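Local coordinates for protein superoxide dismutase [Mn/Fe] (PDB 1UES) that destroys superoxide radicals by dismuting them to dioxygen and hydrogen peroxide at a single manganese or iron ion in each subunit of a homodimer, at residues T79-L93 with L178-Y191. The protein carries 1 engineered substitution. Residues are numbered along the deposited sequence; the frame is centred on the assembly and turned at random.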
loop_
_atom_site.group_PDB
_atom_site.type_symbol
_atom_site.label_atom_id
_atom_site.label_comp_id
_atom_site.label_asym_id
_atom_site.label_seq_id
_atom_site.Cartn_x
_atom_site.Cartn_y
_atom_site.Cartn_z
ATOM N N THR A 79 -12.272 14.970 -7.385
ATOM C CA THR A 79 -12.848 16.198 -7.927
ATOM C C THR A 79 -11.916 17.060 -8.761
ATOM O O THR A 79 -12.364 18.031 -9.378
ATOM C CB THR A 79 -13.500 17.060 -6.826
ATOM O OG1 THR A 79 -12.564 17.350 -5.783
ATOM C CG2 THR A 79 -14.704 16.343 -6.278
ATOM N N GLN A 80 -10.645 16.695 -8.847
ATOM C CA GLN A 80 -9.733 17.543 -9.597
ATOM C C GLN A 80 -9.545 17.109 -11.035
ATOM O O GLN A 80 -8.833 17.779 -11.778
ATOM C CB GLN A 80 -8.366 17.600 -8.910
ATOM C CG GLN A 80 -7.585 16.298 -9.073
ATOM C CD GLN A 80 -6.512 16.036 -8.025
ATOM O OE1 GLN A 80 -6.228 16.842 -7.121
ATOM N NE2 GLN A 80 -5.895 14.873 -8.144
ATOM N N PHE A 81 -10.182 16.012 -11.408
ATOM C CA PHE A 81 -10.049 15.454 -12.760
ATOM C C PHE A 81 -11.251 15.707 -13.648
ATOM O O PHE A 81 -12.378 15.775 -13.166
ATOM C CB PHE A 81 -9.833 13.924 -12.677
ATOM C CG PHE A 81 -8.606 13.506 -11.921
ATOM C CD1 PHE A 81 -7.366 14.085 -12.176
ATOM C CD2 PHE A 81 -8.682 12.483 -10.971
ATOM C CE1 PHE A 81 -6.218 13.646 -11.496
ATOM C CE2 PHE A 81 -7.544 12.040 -10.294
ATOM C CZ PHE A 81 -6.314 12.618 -10.554
ATOM N N ARG A 82 -10.996 15.836 -14.956
ATOM C CA ARG A 82 -12.041 16.017 -15.943
ATOM C C ARG A 82 -11.534 15.589 -17.296
ATOM O O ARG A 82 -10.334 15.621 -17.547
ATOM C CB ARG A 82 -12.453 17.497 -16.090
ATOM C CG ARG A 82 -13.160 18.107 -14.883
ATOM C CD ARG A 82 -14.575 17.553 -14.731
ATOM N NE ARG A 82 -15.354 18.357 -13.785
ATOM C CZ ARG A 82 -15.093 18.435 -12.483
ATOM N NH1 ARG A 82 -14.076 17.752 -11.967
ATOM N NH2 ARG A 82 -15.840 19.213 -11.698
ATOM N N PRO A 83 -12.443 15.123 -18.161
ATOM C CA PRO A 83 -12.028 14.727 -19.505
ATOM C C PRO A 83 -11.923 16.038 -20.308
ATOM O O PRO A 83 -12.483 17.072 -19.908
ATOM C CB PRO A 83 -13.182 13.863 -19.993
ATOM C CG PRO A 83 -14.390 14.432 -19.304
ATOM C CD PRO A 83 -13.884 14.895 -17.939
ATOM N N GLY A 84 -11.208 15.990 -21.431
ATOM C CA GLY A 84 -11.044 17.160 -22.276
ATOM C C GLY A 84 -10.261 18.286 -21.643
ATOM O O GLY A 84 -10.400 19.454 -22.045
ATOM N N LYS A 85 -9.444 17.957 -20.655
ATOM C CA LYS A 85 -8.677 18.985 -19.966
ATOM C C LYS A 85 -7.189 18.710 -19.999
ATOM O O LYS A 85 -6.635 18.422 -21.056
ATOM C CB LYS A 85 -9.168 19.121 -18.523
ATOM C CG LYS A 85 -10.508 19.833 -18.416
ATOM C CD LYS A 85 -10.334 21.323 -18.498
ATOM C CE LYS A 85 -11.563 22.036 -17.967
ATOM N NZ LYS A 85 -12.796 21.444 -18.562
ATOM N N GLY A 86 -6.549 18.791 -18.837
ATOM C CA GLY A 86 -5.116 18.564 -18.761
ATOM C C GLY A 86 -4.417 19.849 -19.163
ATOM O O GLY A 86 -4.744 20.930 -18.656
ATOM N N GLY A 87 -3.459 19.751 -20.077
ATOM C CA GLY A 87 -2.766 20.946 -20.511
ATOM C C GLY A 87 -1.957 21.570 -19.391
ATOM O O GLY A 87 -1.660 20.925 -18.387
ATOM N N ALA A 88 -1.615 22.843 -19.538
ATOM C CA ALA A 88 -0.799 23.499 -18.526
ATOM C C ALA A 88 -1.546 24.486 -17.641
ATOM O O ALA A 88 -2.543 25.088 -18.051
ATOM C CB ALA A 88 0.398 24.190 -19.202
ATOM N N PRO A 89 -1.085 24.644 -16.392
ATOM C CA PRO A 89 -1.733 25.579 -15.473
ATOM C C PRO A 89 -1.495 27.005 -15.955
ATOM O O PRO A 89 -0.536 27.279 -16.667
ATOM C CB PRO A 89 -1.042 25.321 -14.139
ATOM C CG PRO A 89 0.285 24.744 -14.510
ATOM C CD PRO A 89 0.036 23.933 -15.757
ATOM N N LYS A 90 -2.370 27.908 -15.548
ATOM C CA LYS A 90 -2.240 29.300 -15.930
ATOM C C LYS A 90 -2.562 30.184 -14.736
ATOM O O LYS A 90 -2.664 29.706 -13.604
ATOM C CB LYS A 90 -3.182 29.608 -17.088
ATOM C CG LYS A 90 -4.511 28.903 -16.981
ATOM C CD LYS A 90 -5.557 29.849 -16.409
ATOM C CE LYS A 90 -6.940 29.494 -16.906
ATOM N NZ LYS A 90 -6.932 28.335 -17.851
ATOM N N GLY A 91 -2.715 31.478 -14.988
ATOM C CA GLY A 91 -3.025 32.389 -13.903
ATOM C C GLY A 91 -1.935 32.453 -12.854
ATOM O O GLY A 91 -0.750 32.251 -13.142
ATOM N N LYS A 92 -2.335 32.711 -11.616
ATOM C CA LYS A 92 -1.368 32.816 -10.539
ATOM C C LYS A 92 -0.698 31.479 -10.248
ATOM O O LYS A 92 0.492 31.429 -9.925
ATOM C CB LYS A 92 -2.036 33.335 -9.278
ATOM C CG LYS A 92 -3.287 32.593 -8.934
ATOM C CD LYS A 92 -4.171 33.436 -8.054
ATOM C CE LYS A 92 -4.032 33.007 -6.599
ATOM N NZ LYS A 92 -5.364 33.007 -5.916
ATOM N N LEU A 93 -1.454 30.396 -10.339
ATOM C CA LEU A 93 -0.847 29.095 -10.079
ATOM C C LEU A 93 0.202 28.802 -11.142
ATOM O O LEU A 93 1.316 28.380 -10.825
ATOM C CB LEU A 93 -1.904 27.986 -10.066
ATOM C CG LEU A 93 -1.283 26.627 -9.726
ATOM C CD1 LEU A 93 -0.503 26.699 -8.427
ATOM C CD2 LEU A 93 -2.401 25.602 -9.630
ATOM N N LEU A 178 -1.494 10.806 -15.490
ATOM C CA LEU A 178 -2.449 11.570 -14.707
ATOM C C LEU A 178 -2.514 13.001 -15.161
ATOM O O LEU A 178 -3.550 13.646 -15.054
ATOM C CB LEU A 178 -2.085 11.515 -13.225
ATOM C CG LEU A 178 -2.477 10.242 -12.488
ATOM C CD1 LEU A 178 -1.935 10.368 -11.038
ATOM C CD2 LEU A 178 -3.998 10.023 -12.511
ATOM N N TRP A 179 -1.399 13.514 -15.667
ATOM C CA TRP A 179 -1.410 14.911 -16.103
ATOM C C TRP A 179 -2.451 15.219 -17.165
ATOM O O TRP A 179 -2.984 16.344 -17.232
ATOM C CB TRP A 179 -0.019 15.310 -16.582
ATOM C CG TRP A 179 1.017 15.121 -15.562
ATOM C CD1 TRP A 179 1.952 14.114 -15.511
ATOM C CD2 TRP A 179 1.240 15.931 -14.396
ATOM N NE1 TRP A 179 2.732 14.256 -14.387
ATOM C CE2 TRP A 179 2.319 15.355 -13.688
ATOM C CE3 TRP A 179 0.627 17.091 -13.880
ATOM C CZ2 TRP A 179 2.809 15.890 -12.489
ATOM C CZ3 TRP A 179 1.127 17.625 -12.668
ATOM C CH2 TRP A 179 2.198 17.020 -12.000
ATOM N N SER A 180 -2.774 14.218 -17.981
ATOM C CA SER A 180 -3.741 14.386 -19.043
ATOM C C SER A 180 -5.181 14.575 -18.553
ATOM O O SER A 180 -6.028 15.034 -19.316
ATOM C CB SER A 180 -3.662 13.205 -20.020
ATOM O OG SER A 180 -4.234 12.012 -19.482
ATOM N N ILE A 181 -5.477 14.222 -17.298
ATOM C CA ILE A 181 -6.845 14.415 -16.801
ATOM C C ILE A 181 -6.976 15.477 -15.711
ATOM O O ILE A 181 -8.060 15.670 -15.148
ATOM C CB ILE A 181 -7.467 13.116 -16.257
ATOM C CG1 ILE A 181 -6.537 12.441 -15.260
ATOM C CG2 ILE A 181 -7.819 12.187 -17.435
ATOM C CD1 ILE A 181 -7.161 11.240 -14.582
ATOM N N VAL A 182 -5.884 16.148 -15.398
ATOM C CA VAL A 182 -5.952 17.191 -14.384
ATOM C C VAL A 182 -6.693 18.406 -14.941
ATOM O O VAL A 182 -6.379 18.887 -16.029
ATOM C CB VAL A 182 -4.524 17.625 -13.954
ATOM C CG1 VAL A 182 -4.568 18.873 -13.068
ATOM C CG2 VAL A 182 -3.858 16.478 -13.210
ATOM N N ASP A 183 -7.683 18.891 -14.211
ATOM C CA ASP A 183 -8.398 20.095 -14.631
ATOM C C ASP A 183 -7.720 21.228 -13.863
ATOM O O ASP A 183 -7.975 21.429 -12.677
ATOM C CB ASP A 183 -9.868 20.014 -14.254
ATOM C CG ASP A 183 -10.649 21.221 -14.734
ATOM O OD1 ASP A 183 -11.886 21.124 -14.848
ATOM O OD2 ASP A 183 -10.012 22.257 -15.004
ATOM N N TRP A 184 -6.835 21.961 -14.529
ATOM C CA TRP A 184 -6.134 23.030 -13.835
ATOM C C TRP A 184 -7.034 24.160 -13.344
ATOM O O TRP A 184 -6.644 24.892 -12.434
ATOM C CB TRP A 184 -4.991 23.570 -14.697
ATOM C CG TRP A 184 -3.847 22.571 -14.727
ATOM C CD1 TRP A 184 -3.564 21.687 -15.730
ATOM C CD2 TRP A 184 -2.928 22.287 -13.665
ATOM N NE1 TRP A 184 -2.528 20.862 -15.357
ATOM C CE2 TRP A 184 -2.115 21.206 -14.095
ATOM C CE3 TRP A 184 -2.710 22.837 -12.389
ATOM C CZ2 TRP A 184 -1.100 20.662 -13.296
ATOM C CZ3 TRP A 184 -1.695 22.290 -11.581
ATOM C CH2 TRP A 184 -0.902 21.208 -12.048
ATOM N N ASP A 185 -8.228 24.287 -13.911
ATOM C CA ASP A 185 -9.151 25.323 -13.455
ATOM C C ASP A 185 -9.580 25.016 -12.034
ATOM O O ASP A 185 -9.765 25.924 -11.222
ATOM C CB ASP A 185 -10.374 25.389 -14.362
ATOM C CG ASP A 185 -10.024 25.876 -15.748
ATOM O OD1 ASP A 185 -9.228 26.839 -15.843
ATOM O OD2 ASP A 185 -10.522 25.287 -16.735
ATOM N N ILE A 186 -9.731 23.728 -11.727
ATOM C CA ILE A 186 -10.119 23.330 -10.391
ATOM C C ILE A 186 -8.935 23.468 -9.435
ATOM O O ILE A 186 -9.072 23.989 -8.343
ATOM C CB ILE A 186 -10.669 21.890 -10.386
ATOM C CG1 ILE A 186 -11.930 21.855 -11.251
ATOM C CG2 ILE A 186 -10.921 21.400 -8.952
ATOM C CD1 ILE A 186 -12.328 20.495 -11.751
ATOM N N VAL A 187 -7.755 23.014 -9.843
ATOM C CA VAL A 187 -6.607 23.138 -8.964
ATOM C C VAL A 187 -6.344 24.609 -8.675
ATOM O O VAL A 187 -6.122 24.995 -7.529
ATOM C CB VAL A 187 -5.344 22.501 -9.593
ATOM C CG1 VAL A 187 -4.148 22.667 -8.655
ATOM C CG2 VAL A 187 -5.599 21.036 -9.889
ATOM N N GLU A 188 -6.394 25.439 -9.713
ATOM C CA GLU A 188 -6.139 26.866 -9.537
ATOM C C GLU A 188 -7.109 27.465 -8.533
ATOM O O GLU A 188 -6.734 28.320 -7.737
ATOM C CB GLU A 188 -6.263 27.594 -10.868
ATOM C CG GLU A 188 -5.199 27.208 -11.877
ATOM C CD GLU A 188 -5.639 27.487 -13.299
ATOM O OE1 GLU A 188 -6.697 28.149 -13.483
ATOM O OE2 GLU A 188 -4.931 27.055 -14.236
ATOM N N SER A 189 -8.358 27.010 -8.568
ATOM C CA SER A 189 -9.356 27.518 -7.635
ATOM C C SER A 189 -9.008 27.228 -6.174
ATOM O O SER A 189 -9.433 27.951 -5.290
ATOM C CB SER A 189 -10.734 26.925 -7.942
ATOM O OG SER A 189 -10.862 25.666 -7.296
ATOM N N ARG A 190 -8.235 26.166 -5.920
ATOM C CA ARG A 190 -7.849 25.812 -4.556
ATOM C C ARG A 190 -6.691 26.667 -4.060
ATOM O O ARG A 190 -6.424 26.733 -2.865
ATOM C CB ARG A 190 -7.416 24.340 -4.502
ATOM C CG ARG A 190 -8.376 23.402 -5.202
ATOM C CD ARG A 190 -7.898 21.965 -5.050
ATOM N NE ARG A 190 -8.998 21.062 -5.343
ATOM C CZ ARG A 190 -8.853 19.774 -5.615
ATOM N NH1 ARG A 190 -7.639 19.236 -5.628
ATOM N NH2 ARG A 190 -9.930 19.029 -5.862
ATOM N N TYR A 191 -6.021 27.336 -4.988
ATOM C CA TYR A 191 -4.850 28.169 -4.678
ATOM C C TYR A 191 -5.151 29.641 -4.323
ATOM O O TYR A 191 -6.163 30.175 -4.817
ATOM C CB TYR A 191 -3.897 28.108 -5.881
ATOM C CG TYR A 191 -2.545 28.747 -5.696
ATOM C CD1 TYR A 191 -1.695 28.373 -4.652
ATOM C CD2 TYR A 191 -2.088 29.692 -6.614
ATOM C CE1 TYR A 191 -0.403 28.929 -4.522
ATOM C CE2 TYR A 191 -0.812 30.255 -6.502
ATOM C CZ TYR A 191 0.019 29.872 -5.460
ATOM O OH TYR A 191 1.248 30.473 -5.340
ATOM O OXT TYR A 191 -4.373 30.259 -3.540
HETATM O O HOH W 1 -8.680 15.416 -19.689
HETATM O O HOH W 2 -6.675 21.985 -17.374
HETATM O O HOH W 3 -1.282 18.615 -16.865
#
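Gln-80 OE1 accepts a hydrogen bond from Arg-190 NH1 (3.2 Å), which also donates to Leu-153 O; an amide suits this buried spot, pairing acceptor with donor, since NE2 donates to the backbone O of the engineered Thr-155. The backbones form a single bridge: Asp-183 N donates to Gln-80 O (2.9 Å), and Arg-82 N to Ile-181 O. Phe-81, between these bonds, receives Ile-181 CD1 over one ring face, 3.8 Å from the centroid, and Gln-80 CG over the other; the phenyl side chain lies about 10 Å from the bound manganese. Arg-82 doubles back at chi2 (-71°), so that NH1 donates to the carbonyls of Thr-79 and Phe-81 and Ile-186 CD1 rests on the guanidinium face. This linker joins the alpha-hairpin and C-terminal domains of the iron/manganese superoxide dismutase fold, packing against helix 184-190 and the loop before it; Asp-183 OD2 N-caps that helix, accepting from Asp-185 N. Gly-86, with positive phi and no side chain, brings CA within 3.4 Å of Trp-179 O. Pro-89 sets its compact apolar ring over one Trp-184 indole face, CB 3.5 Å from CE3 and CD in CH-pi contact, opposite Val-182 CG1. Lys-90 N donates almost straight (166°) to Glu-188 OE2; its exposed, bent chain carries NZ to a salt bridge, weakly hydrogen-bonded, with Asp-185 OD1. Leu-93, buried, splits its branches: CD2 meets Val-187 CG1 at 3.6 Å, and CD1 sits over the Tyr-191 ring.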